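Local atomic coordinates of alpha-L-rhamnosidase (Streptomyces avermitilis, PDB entry 3W5M), a protein that hydrolyses terminal non-reducing alpha-L-rhamnose residues from alpha-L-rhamnosides, including citrus flavonoids and gum arabic, and also binds L-rhamnose through a calcium-dependent carbohydrate-binding module. Residues Pro79-Pro82 / Arg83-Tyr86; Pro345-Thr348 / Asp349-Lys352; Val591-Ser595 / Ala596-Phe600; Thr654-Ser657 / Ala658-Leu661; Tyr710-Arg713 / Gln714-Ala717. All blocks are in the same frame, centred on the assembly; numbering follows the deposited sequence.

Contact 1: residues Pro79-Pro82 / Arg83-Tyr86; sequences PLKP and RTRY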
loop_
_atom_site.group_PDB
_atom_site.type_symbol
_atom_site.label_atom_id
_atom_site.label_comp_id
_atom_site.label_asym_id
_atom_site.label_seq_id
_atom_site.Cartn_x
_atom_site.Cartn_y
_atom_site.Cartn_z
ATOM N N PRO A 79 6.906 27.744 -21.290
ATOM C CA PRO A 79 6.240 26.438 -21.165
ATOM C C PRO A 79 7.155 25.275 -21.557
ATOM O O PRO A 79 7.805 25.323 -22.604
ATOM C CB PRO A 79 5.096 26.555 -22.163
ATOM C CG PRO A 79 4.768 28.010 -22.168
ATOM C CD PRO A 79 6.107 28.682 -22.113
ATOM N N LEU A 80 7.192 24.231 -20.726
ATOM C CA LEU A 80 7.978 23.030 -21.047
ATOM C C LEU A 80 7.329 22.172 -22.137
ATOM O O LEU A 80 6.096 22.112 -22.241
ATOM C CB LEU A 80 8.179 22.179 -19.779
ATOM C CG LEU A 80 8.815 22.854 -18.564
ATOM C CD1 LEU A 80 8.800 21.882 -17.380
ATOM C CD2 LEU A 80 10.233 23.274 -18.893
ATOM N N LYS A 81 8.168 21.525 -22.942
ATOM C CA LYS A 81 7.751 20.625 -24.007
ATOM C C LYS A 81 7.831 19.182 -23.494
ATOM O O LYS A 81 8.649 18.887 -22.584
ATOM C CB LYS A 81 8.689 20.735 -25.224
ATOM C CG LYS A 81 8.781 22.099 -25.899
ATOM C CD LYS A 81 9.550 21.990 -27.213
ATOM C CE LYS A 81 11.064 21.887 -27.046
ATOM N NZ LYS A 81 11.603 20.487 -27.059
ATOM N N PRO A 82 7.030 18.280 -24.091
ATOM C CA PRO A 82 7.075 16.846 -23.760
ATOM C C PRO A 82 8.378 16.160 -24.220
ATOM O O PRO A 82 9.051 16.648 -25.133
ATOM C CB PRO A 82 5.891 16.254 -24.526
ATOM C CG PRO A 82 5.052 17.415 -24.970
ATOM C CD PRO A 82 5.964 18.593 -25.061
ATOM N N ARG A 83 8.703 15.038 -23.581
ATOM C CA ARG A 83 9.847 14.181 -23.950
ATOM C C ARG A 83 11.173 14.925 -23.985
ATOM O O ARG A 83 12.029 14.612 -24.828
ATOM C CB ARG A 83 9.680 13.588 -25.343
ATOM C CG ARG A 83 8.415 12.872 -25.663
ATOM C CD ARG A 83 8.374 12.783 -27.186
ATOM N NE ARG A 83 7.342 11.846 -27.538
ATOM C CZ ARG A 83 6.101 12.183 -27.866
ATOM N NH1 ARG A 83 5.745 13.461 -27.930
ATOM N NH2 ARG A 83 5.233 11.229 -28.124
ATOM N N THR A 84 11.343 15.919 -23.126
ATOM C CA THR A 84 12.546 16.739 -23.210
ATOM C C THR A 84 13.333 16.741 -21.935
ATOM O O THR A 84 12.761 16.903 -20.847
ATOM C CB THR A 84 12.184 18.154 -23.650
ATOM O OG1 THR A 84 11.554 18.064 -24.920
ATOM C CG2 THR A 84 13.429 19.063 -23.777
ATOM N N ARG A 85 14.647 16.550 -22.067
ATOM C CA ARG A 85 15.528 16.672 -20.900
ATOM C C ARG A 85 15.944 18.133 -20.658
ATOM O O ARG A 85 16.432 18.817 -21.571
ATOM C CB ARG A 85 16.730 15.723 -21.018
ATOM C CG ARG A 85 17.655 15.740 -19.798
ATOM C CD ARG A 85 18.643 14.566 -19.832
ATOM N NE ARG A 85 17.946 13.296 -19.700
ATOM C CZ ARG A 85 18.507 12.146 -19.337
ATOM N NH1 ARG A 85 19.820 12.082 -19.113
ATOM N NH2 ARG A 85 17.747 11.059 -19.226
ATOM N N TYR A 86 15.690 18.636 -19.454
ATOM C CA TYR A 86 16.050 19.989 -19.079
ATOM C C TYR A 86 17.172 19.977 -18.062
ATOM O O TYR A 86 17.033 19.405 -16.977
ATOM C CB TYR A 86 14.846 20.737 -18.503
ATOM C CG TYR A 86 13.805 21.015 -19.559
ATOM C CD1 TYR A 86 13.924 22.132 -20.404
ATOM C CD2 TYR A 86 12.737 20.145 -19.770
ATOM C CE1 TYR A 86 12.982 22.377 -21.396
ATOM C CE2 TYR A 86 11.788 20.393 -20.770
ATOM C CZ TYR A 86 11.914 21.512 -21.567
ATOM O OH TYR A 86 10.976 21.775 -22.547
#
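Tyr86 reaches back over the preceding turn to Leu80 and Lys81, forming a tyrosine corner of the kind known from fibronectin type III and immunoglobulin-like folds. The side chain sets out from CB toward the 79-82 loop, with CG turned anti to its own carbonyl carbon (chi1 -69°). Beyond CG the ring slides beneath Leu80: CD1 and CD2 each lie 4.1 Å from Leu80 CD2, and this methyl closes to 3.6 Å at Tyr86 CZ. It stands over the ring face in a CH-pi contact, only 14° from the normal. CE2 also passes 3.9 Å from Lys81 O, which lies in the ring plane at its edge, while the opposite face receives CG2 of Thr84. At the tip, Tyr86 OH accepts from Lys81 N at 2.8 Å, an almost straight bond (175°). A phenylalanine here would probably keep the Leu80 contact but leave the Lys81 N-H without its acceptor and let the loop drift from the strand. The turn has a second tie, for Thr84 OG1 donates to Pro82 O at 2.9 Å from above the carbonyl plane, and Lys81 NZ adds a weak bond of 3.2 Å to Thr84 OG1. The corner thus joins the loop to the start of strand 85-94, which pairs with strand 106-110; from the latter, Trp108 meets both Leu80 and the Tyr86 ring.

Contact 2: residues Pro345-Thr348 / Asp349-Lys352; sequences PGWT and DYRK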
loop_
_atom_site.group_PDB
_atom_site.type_symbol
_atom_site.label_atom_id
_atom_site.label_comp_id
_atom_site.label_asym_id
_atom_site.label_seq_id
_atom_site.Cartn_x
_atom_site.Cartn_y
_atom_site.Cartn_z
ATOM N N PRO A 345 1.214 -0.550 -12.738
ATOM C CA PRO A 345 1.411 0.859 -12.523
ATOM C C PRO A 345 0.945 1.304 -11.126
ATOM O O PRO A 345 1.056 2.478 -10.816
ATOM C CB PRO A 345 0.507 1.488 -13.593
ATOM C CG PRO A 345 -0.630 0.543 -13.729
ATOM C CD PRO A 345 -0.085 -0.837 -13.375
ATOM N N GLY A 346 0.423 0.391 -10.315
ATOM C CA GLY A 346 -0.096 0.786 -8.989
ATOM C C GLY A 346 -1.607 0.988 -9.053
ATOM O O GLY A 346 -2.203 0.835 -10.114
ATOM N N TRP A 347 -2.213 1.340 -7.909
ATOM C CA TRP A 347 -3.653 1.415 -7.764
ATOM C C TRP A 347 -4.105 2.877 -7.743
ATOM O O TRP A 347 -3.686 3.661 -6.883
ATOM C CB TRP A 347 -4.062 0.798 -6.423
ATOM C CG TRP A 347 -5.535 0.627 -6.208
ATOM C CD1 TRP A 347 -6.542 0.813 -7.104
ATOM C CD2 TRP A 347 -6.145 0.126 -5.012
ATOM N NE1 TRP A 347 -7.756 0.492 -6.532
ATOM C CE2 TRP A 347 -7.541 0.088 -5.242
ATOM C CE3 TRP A 347 -5.648 -0.234 -3.748
ATOM C CZ2 TRP A 347 -8.451 -0.333 -4.261
ATOM C CZ3 TRP A 347 -6.533 -0.679 -2.788
ATOM C CH2 TRP A 347 -7.928 -0.716 -3.041
ATOM N N THR A 348 -4.917 3.211 -8.731
ATOM C CA THR A 348 -5.690 4.458 -8.747
ATOM C C THR A 348 -7.146 4.114 -9.081
ATOM O O THR A 348 -7.453 2.965 -9.458
ATOM C CB THR A 348 -5.136 5.481 -9.752
ATOM O OG1 THR A 348 -4.972 4.864 -11.044
ATOM C CG2 THR A 348 -3.779 6.064 -9.261
ATOM N N ASP A 349 -8.066 5.087 -8.962
ATOM C CA ASP A 349 -9.391 4.832 -9.523
ATOM C C ASP A 349 -9.291 4.857 -11.058
ATOM O O ASP A 349 -9.301 5.945 -11.685
ATOM C CB ASP A 349 -10.437 5.852 -9.006
ATOM C CG ASP A 349 -11.814 5.694 -9.696
ATOM O OD1 ASP A 349 -12.008 4.842 -10.595
ATOM O OD2 ASP A 349 -12.728 6.475 -9.346
ATOM N N TYR A 350 -9.207 3.667 -11.668
ATOM C CA TYR A 350 -8.904 3.563 -13.095
ATOM C C TYR A 350 -9.933 4.206 -14.044
ATOM O O TYR A 350 -9.654 4.421 -15.220
ATOM C CB TYR A 350 -8.692 2.109 -13.492
ATOM C CG TYR A 350 -7.589 1.441 -12.695
ATOM C CD1 TYR A 350 -6.249 1.775 -12.890
ATOM C CD2 TYR A 350 -7.899 0.473 -11.723
ATOM C CE1 TYR A 350 -5.236 1.146 -12.131
ATOM C CE2 TYR A 350 -6.910 -0.134 -10.973
ATOM C CZ TYR A 350 -5.574 0.185 -11.205
ATOM O OH TYR A 350 -4.610 -0.460 -10.443
ATOM N N ARG A 351 -11.122 4.478 -13.541
ATOM C CA ARG A 351 -12.121 5.221 -14.317
ATOM C C ARG A 351 -11.659 6.673 -14.481
ATOM O O ARG A 351 -11.890 7.289 -15.523
ATOM C CB ARG A 351 -13.462 5.210 -13.593
ATOM C CG ARG A 351 -14.137 3.846 -13.484
ATOM C CD ARG A 351 -15.186 3.820 -12.374
ATOM N NE ARG A 351 -14.612 3.747 -11.024
ATOM C CZ ARG A 351 -15.332 3.719 -9.901
ATOM N NH1 ARG A 351 -16.663 3.752 -9.968
ATOM N NH2 ARG A 351 -14.729 3.650 -8.707
ATOM N N LYS A 352 -11.002 7.215 -13.453
ATOM C CA LYS A 352 -10.581 8.613 -13.464
ATOM C C LYS A 352 -9.160 8.823 -13.938
ATOM O O LYS A 352 -8.882 9.802 -14.645
ATOM C CB LYS A 352 -10.794 9.251 -12.087
ATOM C CG LYS A 352 -12.281 9.300 -11.725
ATOM C CD LYS A 352 -12.545 10.157 -10.513
ATOM C CE LYS A 352 -14.038 10.296 -10.283
ATOM N NZ LYS A 352 -14.263 11.325 -9.230
#
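Gly346, directly after the cis-bonded Pro345 and at backbone angles (97/179°) where a side chain would collide with the carbonyl oxygen of Pro345, directs its own carbonyl to the hydroxyl of Tyr350. Tyr350 OH donates to Gly346 O at 2.8 Å, tilted from the carbonyl plane. The Tyr350 ring lies over the backbone between: Thr348 O sits above the centre of one face, 3.5 Å from Tyr350 CE2. Trp347 points its CB away from 349-352; with CG anti to the backbone N (chi1 -172°), CD1 of the indole still comes to 4.0 Å from Tyr350 CE2, while its five-membered ring and the phenol, inclined by only a small angle, are so offset that they hardly overlap. The indole stacks on Trp380 and bonds Tyr393 OH through NE1; the Trp347 side chain is about 8 Å from that of the rhamnose-binding Asp630. The loop links strands 336-337 and 353-360, with Thr348 against helix 658-671. Further on, Asp349 OD1 makes an Asx turn with Arg351 N (3.1 Å), and on its other face a salt bridge with Arg351 NE (2.9 Å). One buried oxygen held by two donors would tend to keep Asp349 ionised, while the Tyr350 hydroxyl spends its proton on a backbone carbonyl.

Contact 3: residues Val591-Ser595 / Ala596-Phe600; sequences VMHTS and APFTF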
loop_
_atom_site.group_PDB
_atom_site.type_symbol
_atom_site.label_atom_id
_atom_site.label_comp_id
_atom_site.label_asym_id
_atom_site.label_seq_id
_atom_site.Cartn_x
_atom_site.Cartn_y
_atom_site.Cartn_z
ATOM N N VAL A 591 11.662 -7.550 0.271
ATOM C CA VAL A 591 10.848 -6.487 0.896
ATOM C C VAL A 591 10.541 -5.415 -0.164
ATOM O O VAL A 591 11.472 -4.824 -0.718
ATOM C CB VAL A 591 11.637 -5.852 2.049
ATOM C CG1 VAL A 591 10.876 -4.683 2.689
ATOM C CG2 VAL A 591 11.958 -6.913 3.110
ATOM N N MET A 592 9.249 -5.178 -0.425
ATOM C CA MET A 592 8.798 -4.243 -1.451
ATOM C C MET A 592 7.981 -3.115 -0.871
ATOM O O MET A 592 7.110 -3.372 -0.062
ATOM C CB MET A 592 7.897 -4.965 -2.436
ATOM C CG MET A 592 8.656 -5.957 -3.277
ATOM S SD MET A 592 7.528 -6.925 -4.309
ATOM C CE MET A 592 8.691 -8.204 -4.830
ATOM N N HIS A 593 8.256 -1.887 -1.317
ATOM C CA HIS A 593 7.442 -0.709 -0.931
ATOM C C HIS A 593 7.751 0.443 -1.855
ATOM O O HIS A 593 8.606 0.335 -2.749
ATOM C CB HIS A 593 7.655 -0.303 0.559
ATOM C CG HIS A 593 9.085 -0.139 0.972
ATOM N ND1 HIS A 593 9.838 0.974 0.650
ATOM C CD2 HIS A 593 9.877 -0.914 1.759
ATOM C CE1 HIS A 593 11.046 0.852 1.182
ATOM N NE2 HIS A 593 11.089 -0.279 1.868
ATOM N N THR A 594 7.021 1.545 -1.684
ATOM C CA THR A 594 7.339 2.750 -2.433
ATOM C C THR A 594 8.832 3.142 -2.369
ATOM O O THR A 594 9.481 3.045 -1.312
ATOM C CB THR A 594 6.426 3.920 -2.018
ATOM O OG1 THR A 594 6.634 5.022 -2.923
ATOM C CG2 THR A 594 6.692 4.366 -0.610
ATOM N N SER A 595 9.380 3.580 -3.506
ATOM C CA SER A 595 10.799 3.923 -3.579
ATOM C C SER A 595 10.962 5.318 -3.046
ATOM O O SER A 595 10.980 6.290 -3.807
ATOM C CB SER A 595 11.338 3.782 -5.018
ATOM O OG SER A 595 10.420 4.337 -5.996
ATOM N N ALA A 596 11.018 5.427 -1.720
ATOM C CA ALA A 596 11.280 6.698 -1.054
ATOM C C ALA A 596 12.302 6.415 0.026
ATOM O O ALA A 596 12.289 5.326 0.602
ATOM C CB ALA A 596 9.988 7.266 -0.449
ATOM N N PRO A 597 13.217 7.369 0.289
ATOM C CA PRO A 597 14.258 7.151 1.291
ATOM C C PRO A 597 13.713 7.184 2.720
ATOM O O PRO A 597 12.697 7.840 2.992
ATOM C CB PRO A 597 15.216 8.344 1.090
ATOM C CG PRO A 597 14.435 9.371 0.328
ATOM C CD PRO A 597 13.377 8.646 -0.441
ATOM N N PHE A 598 14.388 6.468 3.625
ATOM C CA PHE A 598 14.129 6.641 5.056
ATOM C C PHE A 598 14.808 7.922 5.513
ATOM O O PHE A 598 15.898 8.239 5.075
ATOM C CB PHE A 598 14.627 5.419 5.850
ATOM C CG PHE A 598 13.833 4.183 5.553
ATOM C CD1 PHE A 598 14.190 3.355 4.479
ATOM C CD2 PHE A 598 12.679 3.898 6.283
ATOM C CE1 PHE A 598 13.401 2.249 4.166
ATOM C CE2 PHE A 598 11.899 2.781 5.981
ATOM C CZ PHE A 598 12.267 1.959 4.919
ATOM N N THR A 599 14.142 8.685 6.371
ATOM C CA THR A 599 14.612 10.035 6.643
ATOM C C THR A 599 14.772 10.329 8.135
ATOM O O THR A 599 14.946 11.491 8.521
ATOM C CB THR A 599 13.648 11.086 6.039
ATOM O OG1 THR A 599 12.313 10.781 6.451
ATOM C CG2 THR A 599 13.735 11.080 4.482
ATOM N N PHE A 600 14.732 9.304 8.981
ATOM C CA PHE A 600 14.944 9.539 10.409
ATOM C C PHE A 600 15.732 8.436 11.078
ATOM O O PHE A 600 15.240 7.306 11.209
ATOM C CB PHE A 600 13.612 9.745 11.157
ATOM C CG PHE A 600 13.758 10.547 12.436
ATOM C CD1 PHE A 600 14.112 9.933 13.636
ATOM C CD2 PHE A 600 13.556 11.935 12.434
ATOM C CE1 PHE A 600 14.256 10.682 14.800
ATOM C CE2 PHE A 600 13.697 12.673 13.599
ATOM C CZ PHE A 600 14.048 12.044 14.779
#
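An inverse gamma turn centred on Ser595 joins Thr594 to Ala596 at the end of strand 587-594: Ala596 N donates to Thr594 O at 2.9 Å, with the bent N-H angle of 131° that so tight a turn imposes. The same carbonyl takes a second donor from its other face. His593 ND1 lies 2.9 Å from Thr594 O, and the oxygen is nearly in the imidazole plane. The ring gets there because CG stands between the backbone N and the carbonyl carbon (chi1 51°), folding it over its own chain. Here the chain leaves the large beta-sheet that includes strand 587-594 and leads by way of strand 600-604 toward the catalytic (alpha/alpha)6-barrel, where helix 607-622 lends Arg621 to the flanks of both His593 and Phe598. Across the turn the imidazole comes up to the edge of the Phe598 ring. His593 NE2 is 4.0 Å from Phe598 CZ, near the phenyl plane, and His593 CE1 is 4.0 Å from Phe598 CE1, with the planes at 86°. A leucine in place of His593 would probably deprive Thr594 O of its second donor and leave Phe598 freer to turn. Ser595, at the centre of the turn, sends OG to Pro479 O.

Contact 4: residues Thr654-Ser657 / Ala658-Leu661; sequences TMES and ARFL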
loop_
_atom_site.group_PDB
_atom_site.type_symbol
_atom_site.label_atom_id
_atom_site.label_comp_id
_atom_site.label_asym_id
_atom_site.label_seq_id
_atom_site.Cartn_x
_atom_site.Cartn_y
_atom_site.Cartn_z
ATOM N N THR A 654 9.703 9.580 9.333
ATOM C CA THR A 654 10.521 8.389 9.109
ATOM C C THR A 654 10.825 8.049 7.649
ATOM O O THR A 654 11.851 7.449 7.391
ATOM C CB THR A 654 9.960 7.184 9.841
ATOM O OG1 THR A 654 8.544 7.258 9.763
ATOM C CG2 THR A 654 10.370 7.238 11.333
ATOM N N MET A 655 9.958 8.433 6.712
ATOM C CA MET A 655 10.278 8.308 5.275
ATOM C C MET A 655 9.868 9.590 4.578
ATOM O O MET A 655 8.997 10.325 5.071
ATOM C CB MET A 655 9.491 7.175 4.631
ATOM C CG MET A 655 9.797 5.806 5.183
ATOM S SD MET A 655 8.793 4.495 4.452
ATOM C CE MET A 655 9.498 4.304 2.801
ATOM N N GLU A 656 10.513 9.876 3.457
ATOM C CA GLU A 656 10.032 10.941 2.586
ATOM C C GLU A 656 8.645 10.512 2.095
ATOM O O GLU A 656 8.504 9.600 1.291
ATOM C CB GLU A 656 10.996 11.215 1.433
ATOM C CG GLU A 656 10.516 12.363 0.527
ATOM C CD GLU A 656 9.700 11.892 -0.674
ATOM O OE1 GLU A 656 10.257 11.160 -1.524
ATOM O OE2 GLU A 656 8.490 12.254 -0.800
ATOM N N SER A 657 7.612 11.155 2.635
ATOM C CA SER A 657 6.233 10.739 2.416
ATOM C C SER A 657 5.466 11.742 1.562
ATOM O O SER A 657 4.284 11.533 1.278
ATOM C CB SER A 657 5.513 10.528 3.774
ATOM O OG SER A 657 6.129 9.460 4.495
ATOM N N ALA A 658 6.151 12.792 1.080
ATOM C CA ALA A 658 5.468 13.824 0.292
ATOM C C ALA A 658 4.906 13.319 -1.027
ATOM O O ALA A 658 3.743 13.531 -1.323
ATOM C CB ALA A 658 6.384 15.013 0.055
ATOM N N ARG A 659 5.722 12.669 -1.857
ATOM C CA ARG A 659 5.190 12.212 -3.123
ATOM C C ARG A 659 4.092 11.152 -2.873
ATOM O O ARG A 659 3.066 11.133 -3.571
ATOM C CB ARG A 659 6.302 11.598 -3.973
ATOM C CG ARG A 659 7.343 12.604 -4.500
ATOM C CD ARG A 659 8.432 11.833 -5.267
ATOM N NE ARG A 659 9.186 11.003 -4.323
ATOM C CZ ARG A 659 9.718 9.806 -4.620
ATOM N NH1 ARG A 659 9.601 9.285 -5.832
ATOM N NH2 ARG A 659 10.357 9.122 -3.669
ATOM N N PHE A 660 4.315 10.271 -1.885
ATOM C CA PHE A 660 3.400 9.142 -1.650
ATOM C C PHE A 660 2.029 9.648 -1.199
ATOM O O PHE A 660 1.007 9.244 -1.747
ATOM C CB PHE A 660 3.962 8.170 -0.595
ATOM C CG PHE A 660 3.251 6.825 -0.560
ATOM C CD1 PHE A 660 3.430 5.880 -1.600
ATOM C CD2 PHE A 660 2.413 6.502 0.500
ATOM C CE1 PHE A 660 2.782 4.642 -1.562
ATOM C CE2 PHE A 660 1.757 5.272 0.547
ATOM C CZ PHE A 660 1.948 4.338 -0.487
ATOM N N LEU A 661 2.025 10.535 -0.212
ATOM C CA LEU A 661 0.743 11.052 0.296
ATOM C C LEU A 661 0.123 12.126 -0.586
ATOM O O LEU A 661 -1.089 12.237 -0.620
ATOM C CB LEU A 661 0.841 11.480 1.776
ATOM C CG LEU A 661 1.263 10.280 2.623
ATOM C CD1 LEU A 661 1.539 10.803 4.024
ATOM C CD2 LEU A 661 0.227 9.150 2.621
HETATM O O HOH W 1 7.137 9.705 -1.056
#
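Glu656 and Arg659 cross at about a right angle, their carboxylate and guanidinium planes 42° apart, and the two oxygens of the acid do different work. OE1 lies at the guanidinium edge, in its plane, where Arg659 grips it side-on with two nitrogens: Arg659 NE reaches Glu656 OE1 at 3.0 Å from the syn side, and Arg659 NH2 meets the same OE1, also at 3.0 Å, from close to the line of its C-O bond. OE2 turns to the backbone and accepts from Arg659 N at 3.0 Å in a nearly straight bond (170°). The acid can do both because its CG runs anti to the backbone N (chi1 -179°) and its chain then bends at chi2, while Arg659 bends back at chi3.

The bond to Arg659 N caps the start of helix 658-671, in the (alpha/alpha)6-barrel, just after helix 641-654 has ended. Two further links serve the first turn: Leu661 N donates to Ser657 O at 2.9 Å, and a water takes Phe660 N at 3.0 Å while donating to Glu656 O at 2.7 Å. Leu661 CD1 comes within 4.0 Å of Ser657 CB. The guanidinium has a second partner, since Arg659 NH2 also donates to Ser595 O, outside the barrel helices, and Phe660 is stacked on Phe624. Ser657 N is bonded to the hydroxyl of Tyr710, at the end of helix 698-710.

Contact 5: residues Tyr710-Arg713 / Gln714-Ala717; sequences YGDR and QVLA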
loop_
_atom_site.group_PDB
_atom_site.type_symbol
_atom_site.label_atom_id
_atom_site.label_comp_id
_atom_site.label_asym_id
_atom_site.label_seq_id
_atom_site.Cartn_x
_atom_site.Cartn_y
_atom_site.Cartn_z
ATOM N N TYR A 710 7.057 19.406 5.500
ATOM C CA TYR A 710 7.790 19.730 4.265
ATOM C C TYR A 710 7.670 21.205 3.881
ATOM O O TYR A 710 8.460 21.700 3.081
ATOM C CB TYR A 710 7.391 18.827 3.083
ATOM C CG TYR A 710 7.576 17.374 3.414
ATOM C CD1 TYR A 710 8.857 16.835 3.570
ATOM C CD2 TYR A 710 6.474 16.533 3.583
ATOM C CE1 TYR A 710 9.030 15.493 3.895
ATOM C CE2 TYR A 710 6.637 15.194 3.913
ATOM C CZ TYR A 710 7.916 14.671 4.061
ATOM O OH TYR A 710 8.067 13.323 4.421
ATOM N N GLY A 711 6.702 21.909 4.463
ATOM C CA GLY A 711 6.479 23.297 4.055
ATOM C C GLY A 711 5.876 23.357 2.665
ATOM O O GLY A 711 5.980 24.392 1.991
ATOM N N ASP A 712 5.231 22.262 2.235
ATOM C CA ASP A 712 4.693 22.137 0.881
ATOM C C ASP A 712 3.405 22.937 0.705
ATOM O O ASP A 712 2.323 22.438 1.050
ATOM C CB ASP A 712 4.414 20.655 0.570
ATOM C CG ASP A 712 4.144 20.396 -0.892
ATOM O OD1 ASP A 712 3.436 21.195 -1.542
ATOM O OD2 ASP A 712 4.641 19.361 -1.412
ATOM N N ARG A 713 3.508 24.155 0.154
ATOM C CA ARG A 713 2.324 25.019 -0.005
ATOM C C ARG A 713 1.399 24.501 -1.087
ATOM O O ARG A 713 0.211 24.710 -1.018
ATOM C CB ARG A 713 2.694 26.510 -0.279
ATOM C CG ARG A 713 3.475 27.148 0.876
ATOM C CD ARG A 713 4.000 28.550 0.565
ATOM N NE ARG A 713 3.007 29.600 0.823
ATOM C CZ ARG A 713 2.292 30.210 -0.124
ATOM N NH1 ARG A 713 2.439 29.875 -1.393
ATOM N NH2 ARG A 713 1.421 31.150 0.196
ATOM N N GLN A 714 1.929 23.802 -2.086
ATOM C CA GLN A 714 1.079 23.311 -3.156
ATOM C C GLN A 714 0.065 22.269 -2.666
ATOM O O GLN A 714 -1.067 22.219 -3.155
ATOM C CB GLN A 714 1.918 22.740 -4.295
ATOM C CG GLN A 714 1.111 22.207 -5.455
ATOM C CD GLN A 714 2.017 21.820 -6.612
ATOM O OE1 GLN A 714 2.454 22.685 -7.370
ATOM N NE2 GLN A 714 2.314 20.521 -6.748
ATOM N N VAL A 715 0.478 21.461 -1.698
ATOM C CA VAL A 715 -0.408 20.455 -1.118
ATOM C C VAL A 715 -1.624 21.148 -0.470
ATOM O O VAL A 715 -2.737 20.656 -0.585
ATOM C CB VAL A 715 0.346 19.590 -0.092
ATOM C CG1 VAL A 715 -0.614 18.774 0.734
ATOM C CG2 VAL A 715 1.284 18.633 -0.832
ATOM N N LEU A 716 -1.394 22.283 0.184
ATOM C CA LEU A 716 -2.512 23.022 0.792
ATOM C C LEU A 716 -3.416 23.648 -0.253
ATOM O O LEU A 716 -4.645 23.536 -0.177
ATOM C CB LEU A 716 -2.003 24.103 1.745
ATOM C CG LEU A 716 -1.166 23.699 2.953
ATOM C CD1 LEU A 716 -0.900 24.960 3.757
ATOM C CD2 LEU A 716 -1.864 22.632 3.806
ATOM N N ALA A 717 -2.820 24.307 -1.247
ATOM C CA ALA A 717 -3.624 24.907 -2.309
ATOM C C ALA A 717 -4.525 23.870 -3.012
ATOM O O ALA A 717 -5.680 24.137 -3.309
ATOM C CB ALA A 717 -2.740 25.676 -3.288
#
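Asp712 is the N-cap of helix 713-732, and its carboxylate folds over the first turn to take the N-H of Val715. Between helices 698-710 and 713-732 of the (alpha/alpha)6-barrel the chain turns sharply, with Gly711 at positive phi. Among the hydrogen bonds, Val715 N donates to Asp712 OD1 at 3.0 Å; the donor stands above the carboxylate plane, 49° out of it, and the N-H angle is 151°. In the first helical turn, Ala717 N donates to Arg713 O at 3.1 Å.

Charge and polar contacts lead outward. OD1 of Asp712 also forms a salt bridge with Arg26, and OD2 is bonded to the hydroxyl of Tyr13, both from the N-terminal immunoglobulin-like (fibronectin type III) domain, so one acid ties the helix start to another domain. The positive Arg26 and the helix N-terminus would both tend to keep this buried acid ionised. Arg713 turns the other way, giving NH2 to Glu777 O at the end of helix 756-777.

Van der Waals contacts complete the turn. Val715 CG2 lies against the acid, 3.4 Å from Asp712 CG, with both carboxylate oxygens about as near, its side chain crossing that of Asp712 at about a right angle. CG of Asp712 is anti to the backbone N (chi1 -167°), which brings the carboxylate over the helix start. Next along, Leu716 CB lies 3.6 Å from Arg713 O.

How the contacts relate
The five contacts follow one another along the chain in numerical order. Contact 1 belongs to the N-terminal immunoglobulin-like (fibronectin type III) domain, and contact 2 to a loop ending at strand 353-360, with centres about 25 Å apart. Contact 3 carries the chain from strand 587-594 toward the barrel. Contacts 3 and 4 have centres about 9 Å apart and touch: Thr599 N meets Thr654 O at 2.8 Å. Contacts 4 and 5, about 13 Å apart between centres, lie at the starts of helices 658-671 and 713-732 and touch at the end of helix 698-710. Contact 4 thus touches both contact 3, at the entry to the barrel domain, and contact 5 within it. Contacts 1 and 5 do not touch, their nearest atoms about 12 Å apart.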